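Pheromome Binding Protein (Epiphyas postvittana, PDB 6VQ5) probably binds odorants or pheromones, as other insect pheromone-binding proteins do, and belongs to the PBP/GOBP family of small helical carrier proteins. Local coordinates at residues I13-E18 with V53-K58; E39-L44 with F118-H123; N72-A77 with V86-V91. All blocks are in the same frame, centred on the assembly; numbering follows the deposited sequence.

Overall arrangement
Contacts 1 and 3 each join two helices, with axes about 9 Å apart and N-to-C directions about 130° from each other; contact 2 joins the loop after helix 28-37 to the end of helix 107-121. Contact 3 is buried and made mainly by apolar side chains, alanines among them, with E74 laid across and no hydrogen bond between the segments. Contact 1 is only partly buried: apolar atoms lie beneath a salt bridge at its edge. Contact 2 is a surface contact of hydroxyl and carboxylate groups. Contacts 1 and 2 lie on opposite sides of the chain's centre, whereas contacts 2 and 3 touch, F118 and I122 packing against L90.

Contact 1: residues I13-E18 with V53-K58; sequences IKVLEE and VCMSKK
V15 points from helix 13-18 toward helix 53-58, and its two methyl groups divide the work. CG1 lies against the root of M55, 3.4 Å from M55 CB, while CG2 lies against K58 CB, one turn further along. With CG2 anti to the carbonyl carbon, the fork of this branched residue can reach both neighbours. M55 runs at a slant to V15 and L16, and M55 SD lies 3.9 Å from L16 CD1. A flexible, unbranched thioether suits the buried side of this interface because it can lie along the surface that V15 and L16 offer.

At the outer edge E18 and K58 cross each other. K58 stays extended as far as CE, then bends at its last torsion (chi4 -66°), which turns the ammonium to E18: K58 NZ lies 3.1 Å from E18 OE1, approaching 48° out of the carboxylate plane. Its methylenes also pass close to E18 CB, with K58 CE 3.7 Å away. The stronger salt-bridge partner of K58 NZ is E22, one helical turn beyond E18. Shortening K58 to an alanine is likely to leave E18 and E22 without the positive charge they share and E18 CB without the methylenes packed on it. Close by, the disulfide C19-C54 ties the same two helices covalently, a cross-link characteristic of the disulfide-braced helical fold of insect pheromone- and odorant-binding proteins.

Contact 2: residues E39-L44 with F118-H123; sequences EDYSLL and FRTNIH
Y41 reaches from its loop to helix 118-121. Its CB, pointing toward that helix, sets the ring off with CG anti to the carbonyl carbon (chi1 -57°). Along the ring, the backbone oxygen of E39 sits over the centre of one face, 4.3 Å above the plane. At the far end CE2 and CZ come near T120, with Y41 CE2 3.3 Å from T120 OG1, which approaches the ring edge close to its plane. The phenol oxygen completes the reach: Y41 OH and T120 OG1 share a hydrogen bond of 2.7 Å in which either may be the donor. Y41 OH also lies beside the aliphatic part of R119, 3.3 Å from R119 CG. A tyrosine suits this place because its rigid ring spans the distance and ends in a polar atom.

E39 comes to the same threonine by another route. Its positive phi belongs to the C-prime position of a Schellman motif that ends helix 28-37, and its side chain, extended beyond CG, crosses T120 at about a right angle, with E39 OE2 3.1 Å from T120 OG1. R119 turns its charged end to W37, through a hydrogen bond to W37 O and a cation-pi contact. R119 NH1 stays 4.6 Å from E39 OE2, so charge attraction there is at most diffuse. The chemistry implies a polar surface junction in which the T120 hydroxyl lies between a phenol and a carboxylate.

Contact 3: residues N72-A77 with V86-V91; sequences NAEDLA and VAAKLV
V91 supplies the main bump of this contact: its CG2 methyl enters between A73 and E74, 3.5 Å from A73 CB and 3.4 Å from E74 N. The short side chain of A73 probably leaves a dip in the surface of helix 72-77 that receives the methyl. Placing CG2 anti to the carbonyl carbon and CG1 anti to the backbone N (chi1 170°) aims CG2 at this dip. E74 CG forms one wall of it, lying 3.6 Å from V91 CG2.

One turn further along, the backbones draw closest, with A77 CA 5.3 Å from A87 CA. The short side chain of alanine on each helix suits such an approach, and A77 CB meets A87 CB at 4.0 Å. L90 CD1 fills in beside this pair, also 4.0 Å from A77 CB. Away from these methyls E74 crosses V91 at about a right angle and runs on, extended, over helix 86-91; its carboxylate ends above A88, E74 OE2 lying 3.6 Å from A88 CA. CG thus packs, while the charged end probably lies toward the edge, E74 being partly exposed.

Helices 70-79 and 84-100 follow each other in the chain, and their segments meet with 129° between their N-to-C directions. L61 covers A73 and H70 touches V91, while I122 and W127, from the chain beyond helix 107-121, lie against L90.

Contact 1: residues I13-E18 with V53-K58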
loop_
_atom_site.group_PDB
_atom_site.type_symbol
_atom_site.label_atom_id
_atom_site.label_comp_id
_atom_site.label_asym_id
_atom_site.label_seq_id
_atom_site.Cartn_x
_atom_site.Cartn_y
_atom_site.Cartn_z
ATOM N N ILE A 13 -3.197 12.375 -1.093
ATOM C CA ILE A 13 -3.559 12.926 -2.426
ATOM C C ILE A 13 -2.350 13.712 -2.946
ATOM O O ILE A 13 -2.007 13.535 -4.121
ATOM C CB ILE A 13 -4.848 13.758 -2.298
ATOM C CG1 ILE A 13 -6.063 12.832 -2.173
ATOM C CG2 ILE A 13 -4.992 14.765 -3.432
ATOM C CD1 ILE A 13 -7.385 13.553 -2.068
ATOM N N LYS A 14 -1.695 14.509 -2.095
ATOM C CA LYS A 14 -0.430 15.210 -2.450
ATOM C C LYS A 14 0.538 14.175 -3.027
ATOM O O LYS A 14 1.116 14.408 -4.110
ATOM C CB LYS A 14 0.210 15.902 -1.239
ATOM C CG LYS A 14 -0.722 16.847 -0.494
ATOM C CD LYS A 14 -0.037 17.918 0.326
ATOM C CE LYS A 14 -0.952 19.099 0.563
ATOM N NZ LYS A 14 -0.523 19.891 1.738
ATOM N N VAL A 15 0.699 13.067 -2.319
ATOM C CA VAL A 15 1.723 12.040 -2.644
ATOM C C VAL A 15 1.270 11.282 -3.901
ATOM O O VAL A 15 2.142 11.027 -4.762
ATOM C CB VAL A 15 1.976 11.154 -1.412
ATOM C CG1 VAL A 15 2.380 9.741 -1.765
ATOM C CG2 VAL A 15 3.015 11.788 -0.515
ATOM N N LEU A 16 -0.029 10.995 -4.032
ATOM C CA LEU A 16 -0.616 10.370 -5.254
ATOM C C LEU A 16 -0.389 11.280 -6.474
ATOM O O LEU A 16 0.088 10.770 -7.506
ATOM C CB LEU A 16 -2.112 10.091 -5.050
ATOM C CG LEU A 16 -2.832 9.439 -6.234
ATOM C CD1 LEU A 16 -2.039 8.259 -6.774
ATOM C CD2 LEU A 16 -4.235 8.979 -5.866
ATOM N N GLU A 17 -0.747 12.565 -6.364
ATOM C CA GLU A 17 -0.618 13.582 -7.442
ATOM C C GLU A 17 0.847 13.736 -7.839
ATOM O O GLU A 17 1.118 13.871 -9.048
ATOM C CB GLU A 17 -1.198 14.920 -6.996
ATOM C CG GLU A 17 -2.713 14.978 -7.052
ATOM C CD GLU A 17 -3.341 14.539 -8.363
ATOM O OE1 GLU A 17 -3.144 15.205 -9.372
ATOM O OE2 GLU A 17 -4.008 13.515 -8.377
ATOM N N GLU A 18 1.759 13.754 -6.869
ATOM C CA GLU A 18 3.208 13.876 -7.164
ATOM C C GLU A 18 3.612 12.659 -7.988
ATOM O O GLU A 18 4.157 12.858 -9.085
ATOM C CB GLU A 18 4.049 13.987 -5.891
ATOM C CG GLU A 18 3.998 15.361 -5.261
ATOM C CD GLU A 18 4.879 15.509 -4.036
ATOM O OE1 GLU A 18 5.413 14.497 -3.556
ATOM O OE2 GLU A 18 5.078 16.658 -3.592
ATOM N N VAL A 53 4.959 1.963 -4.702
ATOM C CA VAL A 53 6.397 2.148 -4.342
ATOM C C VAL A 53 6.654 3.650 -4.202
ATOM O O VAL A 53 7.110 4.065 -3.129
ATOM C CB VAL A 53 7.334 1.491 -5.372
ATOM C CG1 VAL A 53 8.790 1.879 -5.167
ATOM C CG2 VAL A 53 7.167 -0.018 -5.336
ATOM N N CYS A 54 6.334 4.419 -5.244
ATOM C CA CYS A 54 6.523 5.893 -5.294
ATOM C C CYS A 54 5.893 6.546 -4.058
ATOM O O CYS A 54 6.570 7.366 -3.413
ATOM C CB CYS A 54 5.931 6.507 -6.556
ATOM S SG CYS A 54 6.066 8.313 -6.546
ATOM N N MET A 55 4.643 6.202 -3.752
ATOM C CA MET A 55 3.894 6.827 -2.633
ATOM C C MET A 55 4.532 6.393 -1.312
ATOM O O MET A 55 4.684 7.259 -0.427
ATOM C CB MET A 55 2.406 6.462 -2.655
ATOM C CG MET A 55 1.626 7.086 -3.809
ATOM S SD MET A 55 -0.065 6.394 -3.926
ATOM C CE MET A 55 -0.741 6.968 -2.368
ATOM N N SER A 56 4.914 5.118 -1.208
ATOM C CA SER A 56 5.515 4.505 0.009
ATOM C C SER A 56 6.820 5.235 0.371
ATOM O O SER A 56 6.971 5.649 1.533
ATOM C CB SER A 56 5.713 3.004 -0.169
ATOM O OG SER A 56 4.460 2.326 -0.260
ATOM N N LYS A 57 7.697 5.446 -0.609
ATOM C CA LYS A 57 8.967 6.202 -0.449
ATOM C C LYS A 57 8.685 7.617 0.071
ATOM O O LYS A 57 9.315 8.020 1.065
ATOM C CB LYS A 57 9.716 6.249 -1.782
ATOM C CG LYS A 57 10.499 4.984 -2.094
ATOM C CD LYS A 57 10.935 4.868 -3.535
ATOM C CE LYS A 57 11.934 3.749 -3.738
ATOM N NZ LYS A 57 12.319 3.608 -5.162
ATOM N N LYS A 58 7.773 8.341 -0.578
ATOM C CA LYS A 58 7.423 9.740 -0.227
ATOM C C LYS A 58 6.816 9.814 1.176
ATOM O O LYS A 58 6.970 10.872 1.808
ATOM C CB LYS A 58 6.461 10.329 -1.255
ATOM C CG LYS A 58 7.099 10.671 -2.593
ATOM C CD LYS A 58 6.109 11.241 -3.582
ATOM C CE LYS A 58 6.749 11.637 -4.893
ATOM N NZ LYS A 58 7.694 12.755 -4.722
#

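Contact 2: residues E39-L44 with F118-H123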
loop_
_atom_site.group_PDB
_atom_site.type_symbol
_atom_site.label_atom_id
_atom_site.label_comp_id
_atom_site.label_asym_id
_atom_site.label_seq_id
_atom_site.Cartn_x
_atom_site.Cartn_y
_atom_site.Cartn_z
ATOM N N GLU A 39 -11.451 -4.301 -3.363
ATOM C CA GLU A 39 -10.965 -5.702 -3.409
ATOM C C GLU A 39 -11.236 -6.336 -4.780
ATOM O O GLU A 39 -11.306 -7.582 -4.823
ATOM C CB GLU A 39 -11.588 -6.494 -2.258
ATOM C CG GLU A 39 -10.560 -7.283 -1.456
ATOM C CD GLU A 39 -11.108 -8.054 -0.271
ATOM O OE1 GLU A 39 -12.341 -8.041 -0.087
ATOM O OE2 GLU A 39 -10.310 -8.680 0.453
ATOM N N ASP A 40 -11.385 -5.541 -5.849
ATOM C CA ASP A 40 -11.305 -6.025 -7.257
ATOM C C ASP A 40 -9.872 -5.791 -7.737
ATOM O O ASP A 40 -9.523 -4.639 -8.053
ATOM C CB ASP A 40 -12.299 -5.389 -8.242
ATOM C CG ASP A 40 -12.063 -5.827 -9.704
ATOM O OD1 ASP A 40 -11.623 -7.010 -9.926
ATOM O OD2 ASP A 40 -12.287 -4.987 -10.653
ATOM N N TYR A 41 -9.091 -6.860 -7.832
ATOM C CA TYR A 41 -7.658 -6.828 -8.203
ATOM C C TYR A 41 -7.441 -7.263 -9.657
ATOM O O TYR A 41 -6.282 -7.212 -10.112
ATOM C CB TYR A 41 -6.866 -7.781 -7.313
ATOM C CG TYR A 41 -6.960 -7.534 -5.831
ATOM C CD1 TYR A 41 -7.227 -6.279 -5.307
ATOM C CD2 TYR A 41 -6.726 -8.568 -4.947
ATOM C CE1 TYR A 41 -7.290 -6.065 -3.940
ATOM C CE2 TYR A 41 -6.765 -8.372 -3.580
ATOM C CZ TYR A 41 -7.052 -7.118 -3.076
ATOM O OH TYR A 41 -7.075 -6.930 -1.728
ATOM N N SER A 42 -8.489 -7.703 -10.357
ATOM C CA SER A 42 -8.367 -8.410 -11.658
ATOM C C SER A 42 -7.621 -7.534 -12.660
ATOM O O SER A 42 -6.876 -8.086 -13.449
ATOM C CB SER A 42 -9.711 -8.848 -12.203
ATOM O OG SER A 42 -10.602 -7.746 -12.330
ATOM N N LEU A 43 -7.799 -6.217 -12.625
ATOM C CA LEU A 43 -7.267 -5.328 -13.695
ATOM C C LEU A 43 -6.097 -4.464 -13.208
ATOM O O LEU A 43 -5.718 -3.588 -13.977
ATOM C CB LEU A 43 -8.416 -4.455 -14.194
ATOM C CG LEU A 43 -9.467 -5.204 -15.004
ATOM C CD1 LEU A 43 -10.490 -4.220 -15.561
ATOM C CD2 LEU A 43 -8.810 -6.025 -16.114
ATOM N N LEU A 44 -5.558 -4.704 -12.006
ATOM C CA LEU A 44 -4.380 -3.970 -11.483
ATOM C C LEU A 44 -3.122 -4.458 -12.224
ATOM O O LEU A 44 -2.873 -5.659 -12.235
ATOM C CB LEU A 44 -4.273 -4.179 -9.972
ATOM C CG LEU A 44 -5.491 -3.765 -9.153
ATOM C CD1 LEU A 44 -5.278 -4.104 -7.688
ATOM C CD2 LEU A 44 -5.810 -2.289 -9.304
ATOM N N PHE A 118 -2.076 -7.360 2.016
ATOM C CA PHE A 118 -2.432 -6.434 3.121
ATOM C C PHE A 118 -3.944 -6.169 3.113
ATOM O O PHE A 118 -4.626 -6.476 4.097
ATOM C CB PHE A 118 -1.649 -5.124 3.003
ATOM C CG PHE A 118 -2.053 -4.100 4.021
ATOM C CD1 PHE A 118 -1.684 -4.249 5.346
ATOM C CD2 PHE A 118 -2.828 -3.005 3.658
ATOM C CE1 PHE A 118 -2.063 -3.303 6.291
ATOM C CE2 PHE A 118 -3.227 -2.070 4.603
ATOM C CZ PHE A 118 -2.831 -2.212 5.916
ATOM N N ARG A 119 -4.455 -5.593 2.023
ATOM C CA ARG A 119 -5.872 -5.161 1.921
ATOM C C ARG A 119 -6.784 -6.356 2.218
ATOM O O ARG A 119 -7.766 -6.170 2.947
ATOM C CB ARG A 119 -6.146 -4.571 0.538
ATOM C CG ARG A 119 -7.614 -4.310 0.249
ATOM C CD ARG A 119 -8.181 -3.307 1.218
ATOM N NE ARG A 119 -9.612 -3.131 1.021
ATOM C CZ ARG A 119 -10.571 -3.760 1.704
ATOM N NH1 ARG A 119 -10.280 -4.649 2.638
ATOM N NH2 ARG A 119 -11.833 -3.509 1.418
ATOM N N THR A 120 -6.468 -7.533 1.691
ATOM C CA THR A 120 -7.323 -8.734 1.836
ATOM C C THR A 120 -7.288 -9.232 3.293
ATOM O O THR A 120 -8.363 -9.626 3.774
ATOM C CB THR A 120 -6.988 -9.791 0.770
ATOM O OG1 THR A 120 -7.472 -9.324 -0.491
ATOM C CG2 THR A 120 -7.606 -11.143 1.043
ATOM N N ASN A 121 -6.144 -9.188 3.987
ATOM C CA ASN A 121 -5.988 -9.793 5.343
ATOM C C ASN A 121 -6.365 -8.814 6.471
ATOM O O ASN A 121 -6.370 -9.247 7.643
ATOM C CB ASN A 121 -4.580 -10.345 5.563
ATOM C CG ASN A 121 -4.331 -11.666 4.857
ATOM O OD1 ASN A 121 -5.232 -12.290 4.295
ATOM N ND2 ASN A 121 -3.094 -12.130 4.901
ATOM N N ILE A 122 -6.676 -7.551 6.173
ATOM C CA ILE A 122 -7.086 -6.567 7.218
ATOM C C ILE A 122 -8.612 -6.553 7.327
ATOM O O ILE A 122 -9.144 -5.617 7.951
ATOM C CB ILE A 122 -6.503 -5.155 6.969
ATOM C CG1 ILE A 122 -7.030 -4.508 5.688
ATOM C CG2 ILE A 122 -4.989 -5.190 7.009
ATOM C CD1 ILE A 122 -6.943 -2.994 5.698
ATOM N N HIS A 123 -9.281 -7.568 6.771
ATOM C CA HIS A 123 -10.764 -7.716 6.746
ATOM C C HIS A 123 -11.376 -7.477 8.135
ATOM O O HIS A 123 -12.287 -6.643 8.237
ATOM C CB HIS A 123 -11.141 -9.112 6.227
ATOM C CG HIS A 123 -12.612 -9.362 6.223
ATOM N ND1 HIS A 123 -13.441 -8.876 5.221
ATOM C CD2 HIS A 123 -13.408 -10.005 7.103
ATOM C CE1 HIS A 123 -14.681 -9.221 5.483
ATOM N NE2 HIS A 123 -14.687 -9.909 6.632
#

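Contact 3: residues N72-A77 with V86-V91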
loop_
_atom_site.group_PDB
_atom_site.type_symbol
_atom_site.label_atom_id
_atom_site.label_comp_id
_atom_site.label_asym_id
_atom_site.label_seq_id
_atom_site.Cartn_x
_atom_site.Cartn_y
_atom_site.Cartn_z
ATOM N N ASN A 72 7.310 3.969 11.141
ATOM C CA ASN A 72 6.603 4.936 10.259
ATOM C C ASN A 72 5.282 4.326 9.770
ATOM O O ASN A 72 4.357 5.105 9.489
ATOM C CB ASN A 72 7.470 5.385 9.081
ATOM C CG ASN A 72 8.664 6.221 9.497
ATOM O OD1 ASN A 72 8.788 6.621 10.653
ATOM N ND2 ASN A 72 9.556 6.487 8.558
ATOM N N ALA A 73 5.194 2.995 9.661
ATOM C CA ALA A 73 3.947 2.266 9.321
ATOM C C ALA A 73 2.911 2.508 10.426
ATOM O O ALA A 73 1.810 2.996 10.108
ATOM C CB ALA A 73 4.225 0.796 9.130
ATOM N N GLU A 74 3.269 2.207 11.678
ATOM C CA GLU A 74 2.415 2.460 12.868
ATOM C C GLU A 74 1.990 3.937 12.899
ATOM O O GLU A 74 0.812 4.193 13.224
ATOM C CB GLU A 74 3.139 2.064 14.159
ATOM C CG GLU A 74 3.164 0.565 14.411
ATOM C CD GLU A 74 3.438 0.143 15.846
ATOM O OE1 GLU A 74 4.105 0.889 16.578
ATOM O OE2 GLU A 74 2.969 -0.930 16.232
ATOM N N ASP A 75 2.894 4.865 12.563
ATOM C CA ASP A 75 2.608 6.323 12.567
ATOM C C ASP A 75 1.509 6.629 11.542
ATOM O O ASP A 75 0.506 7.241 11.946
ATOM C CB ASP A 75 3.865 7.156 12.300
ATOM C CG ASP A 75 4.748 7.359 13.510
ATOM O OD1 ASP A 75 4.402 6.824 14.580
ATOM O OD2 ASP A 75 5.773 8.057 13.369
ATOM N N LEU A 76 1.698 6.212 10.281
ATOM C CA LEU A 76 0.728 6.387 9.162
ATOM C C LEU A 76 -0.648 5.843 9.557
ATOM O O LEU A 76 -1.656 6.451 9.148
ATOM C CB LEU A 76 1.213 5.634 7.920
ATOM C CG LEU A 76 2.341 6.290 7.127
ATOM C CD1 LEU A 76 3.008 5.278 6.199
ATOM C CD2 LEU A 76 1.828 7.485 6.338
ATOM N N ALA A 77 -0.680 4.705 10.254
ATOM C CA ALA A 77 -1.920 3.990 10.621
ATOM C C ALA A 77 -2.693 4.834 11.638
ATOM O O ALA A 77 -3.892 5.084 11.418
ATOM C CB ALA A 77 -1.586 2.620 11.150
ATOM N N VAL A 86 -5.136 -1.354 17.074
ATOM C CA VAL A 86 -5.422 -1.656 15.639
ATOM C C VAL A 86 -4.166 -1.370 14.801
ATOM O O VAL A 86 -3.842 -2.224 13.950
ATOM C CB VAL A 86 -6.669 -0.933 15.093
ATOM C CG1 VAL A 86 -6.548 0.569 15.148
ATOM C CG2 VAL A 86 -6.974 -1.362 13.668
ATOM N N ALA A 87 -3.479 -0.246 15.037
ATOM C CA ALA A 87 -2.235 0.147 14.326
ATOM C C ALA A 87 -1.220 -1.002 14.372
ATOM O O ALA A 87 -0.640 -1.327 13.324
ATOM C CB ALA A 87 -1.657 1.398 14.934
ATOM N N ALA A 88 -1.022 -1.597 15.551
ATOM C CA ALA A 88 -0.115 -2.744 15.786
ATOM C C ALA A 88 -0.571 -3.952 14.960
ATOM O O ALA A 88 0.305 -4.605 14.369
ATOM C CB ALA A 88 -0.058 -3.064 17.261
ATOM N N LYS A 89 -1.880 -4.237 14.908
ATOM C CA LYS A 89 -2.438 -5.389 14.143
ATOM C C LYS A 89 -2.166 -5.181 12.649
ATOM O O LYS A 89 -1.712 -6.138 11.999
ATOM C CB LYS A 89 -3.947 -5.569 14.345
ATOM C CG LYS A 89 -4.428 -5.864 15.762
ATOM C CD LYS A 89 -3.713 -7.005 16.480
ATOM C CE LYS A 89 -2.622 -6.509 17.416
ATOM N NZ LYS A 89 -1.549 -7.509 17.639
ATOM N N LEU A 90 -2.443 -3.976 12.134
ATOM C CA LEU A 90 -2.230 -3.586 10.711
ATOM C C LEU A 90 -0.777 -3.838 10.298
ATOM O O LEU A 90 -0.566 -4.481 9.254
ATOM C CB LEU A 90 -2.574 -2.106 10.521
ATOM C CG LEU A 90 -4.058 -1.767 10.444
ATOM C CD1 LEU A 90 -4.266 -0.273 10.252
ATOM C CD2 LEU A 90 -4.736 -2.542 9.333
ATOM N N VAL A 91 0.183 -3.321 11.062
ATOM C CA VAL A 91 1.635 -3.414 10.725
ATOM C C VAL A 91 2.062 -4.882 10.857
ATOM O O VAL A 91 2.887 -5.330 10.031
ATOM C CB VAL A 91 2.485 -2.456 11.591
ATOM C CG1 VAL A 91 3.981 -2.708 11.451
ATOM C CG2 VAL A 91 2.163 -0.996 11.301
#